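Local coordinates for protein endoglucanase (Clostridium thermocellum, PDB 2E4T) that hydrolyses internal beta-1,4-glucosidic bonds of cellulose, and probably of xyloglucan, through the family 44 TIM-barrel module of a larger multidomain enzyme, at residues K41-G45 with N46-G50; V90-F93 with H94-L98; V156-D159 with E160-N163. All blocks are in the same frame, centred on the assembly; numbering follows the deposited sequence.

Interaction 1 of 3, residues K41-G45 with N46-G50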
ATOM      1  N   LYS A  41       5.348  -1.817   7.120  1.00  4.85           N
ATOM      2  CA  LYS A  41       6.199  -2.645   6.274  1.00  4.66           C
ATOM      3  C   LYS A  41       5.404  -3.866   5.840  1.00  4.64           C
ATOM      4  O   LYS A  41       4.838  -4.574   6.683  1.00  5.54           O
ATOM      5  CB  LYS A  41       7.468  -3.094   7.021  1.00  5.22           C
ATOM      6  CG  LYS A  41       8.523  -2.021   7.138  1.00  5.36           C
ATOM      7  CD  LYS A  41       9.044  -1.464   5.803  1.00  5.44           C
ATOM      8  CE  LYS A  41       9.571  -2.484   4.820  1.00  5.44           C
ATOM      9  NZ  LYS A  41      10.800  -3.199   5.313  1.00  5.73           N
ATOM     10  N   ARG A  42       5.405  -4.118   4.524  1.00  4.72           N
ATOM     11  CA  ARG A  42       4.766  -5.303   3.952  1.00  4.73           C
ATOM     12  C   ARG A  42       5.825  -6.266   3.431  1.00  4.61           C
ATOM     13  O   ARG A  42       6.701  -5.869   2.660  1.00  4.87           O
ATOM     14  CB  ARG A  42       3.855  -4.891   2.783  1.00  5.03           C
ATOM     15  CG  ARG A  42       3.316  -6.093   1.986  1.00  5.04           C
ATOM     16  CD  ARG A  42       2.289  -5.611   0.995  1.00  5.07           C
ATOM     17  NE  ARG A  42       1.712  -6.640   0.143  1.00  5.38           N
ATOM     18  CZ  ARG A  42       2.062  -6.898  -1.109  1.00  5.37           C
ATOM     19  NH1 ARG A  42       3.143  -6.369  -1.655  1.00  6.49           N
ATOM     20  NH2 ARG A  42       1.238  -7.715  -1.804  1.00  7.61           N
ATOM     21  N   PHE A  43       5.679  -7.539   3.888  1.00  4.66           N
ATOM     22  CA  PHE A  43       6.403  -8.675   3.328  1.00  4.73           C
ATOM     23  C   PHE A  43       5.458  -9.312   2.315  1.00  4.72           C
ATOM     24  O   PHE A  43       4.478  -9.954   2.723  1.00  5.48           O
ATOM     25  CB  PHE A  43       6.744  -9.649   4.468  1.00  5.40           C
ATOM     26  CG  PHE A  43       7.339 -10.953   4.013  1.00  5.53           C
ATOM     27  CD1 PHE A  43       8.685 -11.019   3.593  1.00  5.88           C
ATOM     28  CD2 PHE A  43       6.592 -12.130   4.037  1.00  5.76           C
ATOM     29  CE1 PHE A  43       9.252 -12.227   3.181  1.00  7.04           C
ATOM     30  CE2 PHE A  43       7.188 -13.372   3.666  1.00  6.73           C
ATOM     31  CZ  PHE A  43       8.497 -13.389   3.250  1.00  6.96           C
ATOM     32  N   GLY A  44       5.663  -9.016   1.027  1.00  5.03           N
ATOM     33  CA  GLY A  44       4.695  -9.422   0.034  1.00  5.85           C
ATOM     34  C   GLY A  44       5.320  -9.397  -1.339  1.00  5.39           C
ATOM     35  O   GLY A  44       6.526  -9.215  -1.508  1.00  6.43           O
ATOM     36  N   GLY A  45       4.466  -9.572  -2.363  1.00  6.46           N
ATOM     37  CA  GLY A  45       4.922  -9.635  -3.720  1.00  6.53           C
ATOM     38  C   GLY A  45       5.255 -11.064  -4.164  1.00  5.48           C
ATOM     39  O   GLY A  45       5.045 -12.037  -3.423  1.00  5.63           O
ATOM     40  N   ASN A  46       5.749 -11.175  -5.399  1.00  5.82           N
ATOM     41  CA  ASN A  46       5.790 -12.483  -6.065  1.00  5.71           C
ATOM     42  C   ASN A  46       6.567 -13.531  -5.259  1.00  5.74           C
ATOM     43  O   ASN A  46       6.147 -14.711  -5.240  1.00  6.45           O
ATOM     44  CB  ASN A  46       6.457 -12.342  -7.430  1.00  6.25           C
ATOM     45  CG  ASN A  46       5.605 -11.581  -8.403  1.00  6.34           C
ATOM     46  OD1 ASN A  46       4.395 -11.380  -8.170  1.00  7.35           O
ATOM     47  ND2 ASN A  46       6.192 -11.207  -9.562  1.00  7.53           N
ATOM     48  N   ARG A  47       7.680 -13.166  -4.618  1.00  5.52           N
ATOM     49  CA  ARG A  47       8.495 -14.166  -3.951  1.00  6.20           C
ATOM     50  C   ARG A  47       7.782 -14.759  -2.752  1.00  5.52           C
ATOM     51  O   ARG A  47       8.231 -15.834  -2.246  1.00  6.37           O
ATOM     52  CB  ARG A  47       9.815 -13.584  -3.482  1.00  6.76           C
ATOM     53  CG  ARG A  47      10.930 -13.674  -4.494  1.00  7.74           C
ATOM     54  CD  ARG A  47      11.507 -15.092  -4.494  1.00  7.56           C
ATOM     55  NE  ARG A  47      12.607 -15.185  -5.451  1.00  7.88           N
ATOM     56  CZ  ARG A  47      13.474 -16.203  -5.416  1.00  7.56           C
ATOM     57  NH1 ARG A  47      13.324 -17.217  -4.558  1.00  7.94           N
ATOM     58  NH2 ARG A  47      14.505 -16.221  -6.286  1.00  8.64           N
ATOM     59  N   THR A  48       6.743 -14.123  -2.223  1.00  5.24           N
ATOM     60  CA  THR A  48       6.130 -14.626  -1.016  1.00  5.43           C
ATOM     61  C   THR A  48       5.116 -15.768  -1.245  1.00  5.22           C
ATOM     62  O   THR A  48       4.805 -16.478  -0.302  1.00  5.80           O
ATOM     63  CB  THR A  48       5.504 -13.496  -0.176  1.00  5.68           C
ATOM     64  OG1 THR A  48       4.398 -12.918  -0.852  1.00  6.06           O
ATOM     65  CG2 THR A  48       6.559 -12.456   0.185  1.00  6.77           C
ATOM     66  N   THR A  49       4.687 -15.983  -2.499  1.00  5.18           N
ATOM     67  CA  THR A  49       3.683 -17.021  -2.740  1.00  5.00           C
ATOM     68  C   THR A  49       4.180 -18.424  -2.370  1.00  5.25           C
ATOM     69  O   THR A  49       3.461 -19.218  -1.781  1.00  5.76           O
ATOM     70  CB  THR A  49       3.248 -16.952  -4.216  1.00  5.66           C
ATOM     71  OG1 THR A  49       2.573 -15.717  -4.434  1.00  5.46           O
ATOM     72  CG2 THR A  49       2.360 -18.158  -4.586  1.00  5.71           C
ATOM     73  N   GLY A  50       5.445 -18.706  -2.762  1.00  5.14           N
ATOM     74  CA  GLY A  50       6.010 -20.034  -2.552  1.00  5.61           C
ATOM     75  C   GLY A  50       6.979 -20.115  -1.384  1.00  5.07           C
ATOM     76  O   GLY A  50       7.732 -21.084  -1.260  1.00  5.48           O
TER
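The phenyl ring of F43 carries T48 on one face: methyl CG2 stands 3.7 Å from the F43 ring centroid, 14° off the normal, a CH-pi contact. Around the same ring gather L72, V89 and I107 from neighbouring helices and a strand. The other flat group, the guanidinium of R42, has G44 CA over the centre of one face, 3.8 Å above its plane; its NH1 is held by E359 and N31, its NH2 by N185. T48 CG2 also lies 3.6 Å from G44 CA, so the methyl is wedged between ring and backbone. Residues 45 to 48 form a type I beta turn, N46 and R47 at its corners with helical backbone angles. Here T48 closes back on G45 O twice. Its backbone N donates over 2.9 Å to G45 O, from above the carbonyl plane, while T48 OG1 donates to the same G45 O at 2.8 Å, within that plane. The hydroxyl reaches this oxygen because chi1 of T48 (67°) sets OG1 between backbone N and carbonyl carbon, which leaves CG2 facing the ring. The turn leads out of strand 40-43 at the C-terminal rim of the barrel, the end where TIM-barrel enzymes keep their active sites. With one carbonyl gripped by two donors of one residue, T48 has its rotation fixed, and the same torsion serves both its polar and its apolar partner.

Interaction 2 of 3, residues V90-F93 with H94-L98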
ATOM      1  N   VAL A  90      10.996 -13.983   7.993  1.00  5.64           N
ATOM      2  CA  VAL A  90       9.913 -13.134   8.510  1.00  5.55           C
ATOM      3  C   VAL A  90      10.289 -12.500   9.842  1.00  5.73           C
ATOM      4  O   VAL A  90       9.960 -11.320  10.086  1.00  5.97           O
ATOM      5  CB  VAL A  90       8.603 -13.927   8.544  1.00  6.36           C
ATOM      6  CG1 VAL A  90       7.535 -13.190   9.310  1.00  6.96           C
ATOM      7  CG2 VAL A  90       8.157 -14.203   7.103  1.00  8.48           C
ATOM      8  N   THR A  91      10.986 -13.247  10.718  1.00  5.99           N
ATOM      9  CA  THR A  91      11.363 -12.645  11.983  1.00  6.47           C
ATOM     10  C   THR A  91      12.482 -11.610  11.785  1.00  5.94           C
ATOM     11  O   THR A  91      12.497 -10.576  12.497  1.00  6.80           O
ATOM     12  CB  THR A  91      11.731 -13.700  13.027  1.00  6.82           C
ATOM     13  OG1 THR A  91      12.905 -14.438  12.612  1.00  7.23           O
ATOM     14  CG2 THR A  91      10.581 -14.666  13.277  1.00  7.67           C
ATOM     15  N   THR A  92      13.385 -11.803  10.815  1.00  6.21           N
ATOM     16  CA  THR A  92      14.328 -10.724  10.521  1.00  6.10           C
ATOM     17  C   THR A  92      13.578  -9.500   9.987  1.00  5.62           C
ATOM     18  O   THR A  92      13.852  -8.356  10.386  1.00  6.24           O
ATOM     19  CB  THR A  92      15.413 -11.183   9.496  1.00  6.87           C
ATOM     20  OG1 THR A  92      16.136 -12.275  10.081  1.00  7.83           O
ATOM     21  CG2 THR A  92      16.363 -10.082   9.154  1.00  7.64           C
ATOM     22  N   PHE A  93      12.593  -9.741   9.112  1.00  5.90           N
ATOM     23  CA  PHE A  93      11.842  -8.644   8.529  1.00  5.39           C
ATOM     24  C   PHE A  93      11.112  -7.851   9.623  1.00  5.43           C
ATOM     25  O   PHE A  93      11.167  -6.592   9.650  1.00  5.74           O
ATOM     26  CB  PHE A  93      10.814  -9.250   7.537  1.00  5.85           C
ATOM     27  CG  PHE A  93      10.069  -8.226   6.750  1.00  5.21           C
ATOM     28  CD1 PHE A  93      10.505  -7.855   5.489  1.00  6.21           C
ATOM     29  CD2 PHE A  93       8.871  -7.651   7.240  1.00  6.20           C
ATOM     30  CE1 PHE A  93       9.797  -6.872   4.747  1.00  6.78           C
ATOM     31  CE2 PHE A  93       8.164  -6.712   6.512  1.00  6.87           C
ATOM     32  CZ  PHE A  93       8.646  -6.315   5.274  1.00  6.59           C
ATOM     33  N   HIS A  94      10.426  -8.548  10.532  1.00  5.57           N
ATOM     34  CA  HIS A  94       9.716  -7.879  11.600  1.00  5.49           C
ATOM     35  C   HIS A  94      10.664  -7.257  12.621  1.00  5.82           C
ATOM     36  O   HIS A  94      10.424  -6.148  13.125  1.00  6.12           O
ATOM     37  CB  HIS A  94       8.697  -8.809  12.230  1.00  6.05           C
ATOM     38  CG  HIS A  94       7.794  -8.129  13.224  1.00  6.14           C
ATOM     39  ND1 HIS A  94       7.087  -6.955  12.930  1.00  6.45           N
ATOM     40  CD2 HIS A  94       7.472  -8.500  14.491  1.00  6.54           C
ATOM     41  CE1 HIS A  94       6.368  -6.662  14.010  1.00  6.52           C
ATOM     42  NE2 HIS A  94       6.583  -7.578  14.964  1.00  6.65           N
ATOM     43  N   ASP A  95      11.752  -7.968  12.953  1.00  5.90           N
ATOM     44  CA  ASP A  95      12.722  -7.378  13.894  1.00  6.04           C
ATOM     45  C   ASP A  95      13.257  -6.054  13.319  1.00  5.85           C
ATOM     46  O   ASP A  95      13.428  -5.071  14.083  1.00  6.51           O
ATOM     47  CB  ASP A  95      13.898  -8.316  14.133  1.00  6.58           C
ATOM     48  CG  ASP A  95      13.581  -9.536  14.956  1.00  7.29           C
ATOM     49  OD1 ASP A  95      12.507  -9.599  15.590  1.00  7.74           O
ATOM     50  OD2 ASP A  95      14.494 -10.419  15.027  1.00  9.01           O
ATOM     51  N   LYS A  96      13.565  -6.025  12.019  1.00  5.90           N
ATOM     52  CA  LYS A  96      14.052  -4.778  11.417  1.00  6.00           C
ATOM     53  C   LYS A  96      12.965  -3.700  11.529  1.00  6.05           C
ATOM     54  O   LYS A  96      13.272  -2.533  11.907  1.00  6.78           O
ATOM     55  CB  LYS A  96      14.431  -4.989   9.963  1.00  6.49           C
ATOM     56  CG  LYS A  96      15.815  -5.648   9.778  1.00  6.70           C
ATOM     57  CD  LYS A  96      16.104  -5.872   8.300  1.00  6.86           C
ATOM     58  CE  LYS A  96      17.561  -6.143   8.026  1.00  7.44           C
ATOM     59  NZ  LYS A  96      17.800  -6.288   6.552  1.00  7.72           N
ATOM     60  N   ALA A  97      11.723  -4.027  11.205  1.00  5.99           N
ATOM     61  CA  ALA A  97      10.629  -3.036  11.299  1.00  5.90           C
ATOM     62  C   ALA A  97      10.508  -2.509  12.719  1.00  5.66           C
ATOM     63  O   ALA A  97      10.423  -1.272  12.938  1.00  6.45           O
ATOM     64  CB  ALA A  97       9.317  -3.682  10.843  1.00  6.47           C
ATOM     65  N   LEU A  98      10.495  -3.400  13.727  1.00  6.31           N
ATOM     66  CA  LEU A  98      10.408  -2.955  15.122  1.00  6.39           C
ATOM     67  C   LEU A  98      11.601  -2.046  15.453  1.00  6.56           C
ATOM     68  O   LEU A  98      11.436  -1.027  16.175  1.00  7.24           O
ATOM     69  CB  LEU A  98      10.390  -4.154  16.061  1.00  6.93           C
ATOM     70  CG  LEU A  98       9.144  -5.037  16.012  1.00  7.61           C
ATOM     71  CD1 LEU A  98       9.365  -6.260  16.892  1.00  9.40           C
ATOM     72  CD2 LEU A  98       7.890  -4.275  16.396  1.00  9.48           C
TER
HETATM   73  O   HOH W   1      14.778 -12.976  13.941  1.00 12.42           O
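Between V90 and A97 the backbone runs as regular alpha helix, with H94 N donating to V90 O at 2.8 Å, and K96 N to T92 O and A97 N to F93 O following in the same i+4 to i pattern. On the side facing helix 158-169, T91 and D95 stand one turn apart and share a water: T91 OG1 is 2.7 Å from it, and the water donates to D95 OD2 over 2.8 Å. D95 has CG beside its own backbone N (chi1 -72°), which leaves OD2 within reach of the shared water; its other oxygen, OD1, takes a hydrogen bond from Y169 OH. One residue further on, the aliphatic part of K96 lies along T92, with K96 CG 3.4 Å from T92 O and K96 CE 4.3 Å from T92 CG2. Beyond CG the lysine runs out extended, and its amino group makes a salt bridge with E33; T92 OG1 turns back to S88 O. L98 CG rests over one face of the H94 imidazole, 3.7 Å above its plane and offset toward the rim. Both ring nitrogens are anchored, ND1 to T105 OG1 and NE2 to T176 O, and Y169 meets this ring edge-to-face. As a whole, helix 88-99 lies on the outside of the barrel: V90, F93 and A97 pack on strands 40-43 and 104-109, while V90 and T91 lean against helix 158-169.

Interaction 3 of 3, residues V156-D159 with E160-N163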
ATOM      1  N   VAL A 156       2.975 -28.048   4.881  1.00  6.46           N
ATOM      2  CA  VAL A 156       3.343 -26.844   5.638  1.00  6.03           C
ATOM      3  C   VAL A 156       2.029 -26.197   6.086  1.00  5.86           C
ATOM      4  O   VAL A 156       1.103 -26.073   5.280  1.00  7.12           O
ATOM      5  CB  VAL A 156       4.165 -25.905   4.739  1.00  6.63           C
ATOM      6  CG1 VAL A 156       4.435 -24.610   5.387  1.00  6.94           C
ATOM      7  CG2 VAL A 156       5.521 -26.592   4.348  1.00  6.93           C
ATOM      8  N   TYR A 157       1.955 -25.819   7.362  1.00  5.75           N
ATOM      9  CA  TYR A 157       0.687 -25.404   7.943  1.00  5.97           C
ATOM     10  C   TYR A 157       0.704 -23.885   8.253  1.00  5.71           C
ATOM     11  O   TYR A 157       1.586 -23.400   8.977  1.00  6.25           O
ATOM     12  CB  TYR A 157       0.420 -26.172   9.249  1.00  6.44           C
ATOM     13  CG  TYR A 157       0.335 -27.656   8.982  1.00  6.37           C
ATOM     14  CD1 TYR A 157      -0.794 -28.198   8.411  1.00  7.44           C
ATOM     15  CD2 TYR A 157       1.396 -28.518   9.291  1.00  7.01           C
ATOM     16  CE1 TYR A 157      -0.893 -29.561   8.159  1.00  8.84           C
ATOM     17  CE2 TYR A 157       1.314 -29.887   9.010  1.00  8.91           C
ATOM     18  CZ  TYR A 157       0.134 -30.395   8.457  1.00  8.47           C
ATOM     19  OH  TYR A 157       0.010 -31.737   8.166  1.00 10.93           O
ATOM     20  N   MET A 158      -0.281 -23.177   7.713  1.00  5.42           N
ATOM     21  CA  MET A 158      -0.316 -21.727   7.951  1.00  5.69           C
ATOM     22  C   MET A 158      -0.632 -21.354   9.389  1.00  5.47           C
ATOM     23  O   MET A 158      -0.036 -20.398   9.911  1.00  5.95           O
ATOM     24  CB  MET A 158      -1.264 -21.006   6.979  1.00  5.89           C
ATOM     25  CG  MET A 158      -0.791 -21.031   5.535  1.00  5.67           C
ATOM     26  SD  MET A 158       0.820 -20.244   5.298  1.00  6.05           S
ATOM     27  CE  MET A 158       1.903 -21.664   5.226  1.00  7.09           C
ATOM     28  N   ASP A 159      -1.574 -22.048  10.025  1.00  5.71           N
ATOM     29  CA  ASP A 159      -1.861 -21.687  11.402  1.00  5.65           C
ATOM     30  C   ASP A 159      -0.635 -21.949  12.313  1.00  5.73           C
ATOM     31  O   ASP A 159      -0.422 -21.201  13.262  1.00  6.21           O
ATOM     32  CB  ASP A 159      -3.168 -22.307  11.915  1.00  6.29           C
ATOM     33  CG  ASP A 159      -3.230 -23.821  11.910  1.00  6.33           C
ATOM     34  OD1 ASP A 159      -2.339 -24.535  11.423  1.00  6.64           O
ATOM     35  OD2 ASP A 159      -4.314 -24.288  12.445  1.00  6.99           O
ATOM     36  N   GLU A 160       0.149 -22.994  12.017  1.00  6.04           N
ATOM     37  CA  GLU A 160       1.331 -23.275  12.792  1.00  5.94           C
ATOM     38  C   GLU A 160       2.380 -22.152  12.620  1.00  5.77           C
ATOM     39  O   GLU A 160       3.063 -21.764  13.578  1.00  5.98           O
ATOM     40  CB  GLU A 160       1.894 -24.641  12.416  1.00  6.20           C
ATOM     41  CG  GLU A 160       2.991 -25.095  13.370  1.00  6.84           C
ATOM     42  CD  GLU A 160       3.382 -26.548  13.114  1.00  6.29           C
ATOM     43  OE1 GLU A 160       3.718 -26.892  11.934  1.00  7.61           O
ATOM     44  OE2 GLU A 160       3.349 -27.351  14.090  1.00  7.41           O
ATOM     45  N   PHE A 161       2.488 -21.618  11.389  1.00  5.83           N
ATOM     46  CA  PHE A 161       3.371 -20.477  11.112  1.00  5.60           C
ATOM     47  C   PHE A 161       2.915 -19.270  11.967  1.00  5.69           C
ATOM     48  O   PHE A 161       3.731 -18.626  12.662  1.00  5.87           O
ATOM     49  CB  PHE A 161       3.282 -20.211   9.615  1.00  6.05           C
ATOM     50  CG  PHE A 161       4.074 -19.057   9.019  1.00  6.00           C
ATOM     51  CD1 PHE A 161       5.102 -18.388   9.675  1.00  6.30           C
ATOM     52  CD2 PHE A 161       3.750 -18.701   7.706  1.00  6.47           C
ATOM     53  CE1 PHE A 161       5.763 -17.350   9.041  1.00  6.94           C
ATOM     54  CE2 PHE A 161       4.430 -17.667   7.065  1.00  7.09           C
ATOM     55  CZ  PHE A 161       5.434 -17.001   7.730  1.00  7.35           C
ATOM     56  N   VAL A 162       1.627 -18.927  11.893  1.00  5.51           N
ATOM     57  CA  VAL A 162       1.114 -17.810  12.702  1.00  5.26           C
ATOM     58  C   VAL A 162       1.371 -18.060  14.183  1.00  5.57           C
ATOM     59  O   VAL A 162       1.767 -17.164  14.938  1.00  6.07           O
ATOM     60  CB  VAL A 162      -0.359 -17.527  12.377  1.00  6.19           C
ATOM     61  CG1 VAL A 162      -0.917 -16.458  13.310  1.00  6.55           C
ATOM     62  CG2 VAL A 162      -0.485 -17.084  10.928  1.00  6.95           C
ATOM     63  N   ASN A 163       1.144 -19.304  14.644  1.00  5.71           N
ATOM     64  CA  ASN A 163       1.383 -19.606  16.062  1.00  5.78           C
ATOM     65  C   ASN A 163       2.863 -19.327  16.436  1.00  6.11           C
ATOM     66  O   ASN A 163       3.146 -18.816  17.534  1.00  6.57           O
ATOM     67  CB  ASN A 163       1.033 -21.082  16.326  1.00  6.56           C
ATOM     68  CG  ASN A 163       1.294 -21.437  17.767  1.00  7.74           C
ATOM     69  OD1 ASN A 163       0.531 -21.013  18.664  1.00  9.10           O
ATOM     70  ND2 ASN A 163       2.394 -22.154  18.032  1.00  8.64           N
TER
HETATM   71  O   HOH W   2       4.081 -26.063   9.236  1.00  6.58           O
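Bends at chi2 (-60°) and chi3 fold M158 over beside F161, whose ring runs out in the same direction with CG anti to its backbone N. The sulfur ends at the rim of the ring, near its plane: M158 SD is 4.1 Å from F161 CD2 and 5.5 Å from the ring centroid, a Met-aromatic contact made edge-on. W53 stacks on the F161 ring, and L109 and L214 help to enclose the methionine. On another side of the turn, Y157 and E160 meet at their bases, CB of Y157 being 3.8 Å from CB of E160. The extended glutamate then carries OE1 to the edge of the tyrosine ring, 3.9 Å from Y157 CD2, with carboxylate and ring turned 78° apart. A water ties the same pair together, accepting from Y157 N and donating to E160 OE1, each over 2.8 Å. All this is built on a strand-to-helix junction: Y157 ends strand 155-157, the partner of strand 134-138, and occupies the N-cap position of helix 158-169. The first turn closes with F161 N donating to the carbonyl of Y157; V162 N follows onto M158 O at 3.0 Å, almost straight at 173°, and N163 N onto D159 O. E160 OE2 has stronger partners in the K141 ammonium, a salt bridge, and S146 N; D159 OD1 accepts from K141 N. The nearest atom of the Y157 side chain is about 5 Å from the calcium ion, which is bound by E54, D150, D153 and Y155.

Overall arrangement
Following the chain, the three contacts come in series, each closing a local turn before the next opens; none nests or crosses. Interaction 1 closes the turn leaving barrel strand 40-43, interaction 2 binds successive turns of helix 88-99, and interaction 3 starts helix 158-169. The first two pack directly: F93 CZ lies 3.5 Å from F43 N, and V90 CG2 lies 3.7 Å from F43 CE2. V90 also reaches interaction 3, its CG2 being 4.0 Å from F161 CZ. Interactions 1 and 3 do not touch, their nearest atoms about 6 Å apart; V90, which meets both F43 and F161, bridges barrel strand 40-43 to the start of helix 158-169, near the calcium site.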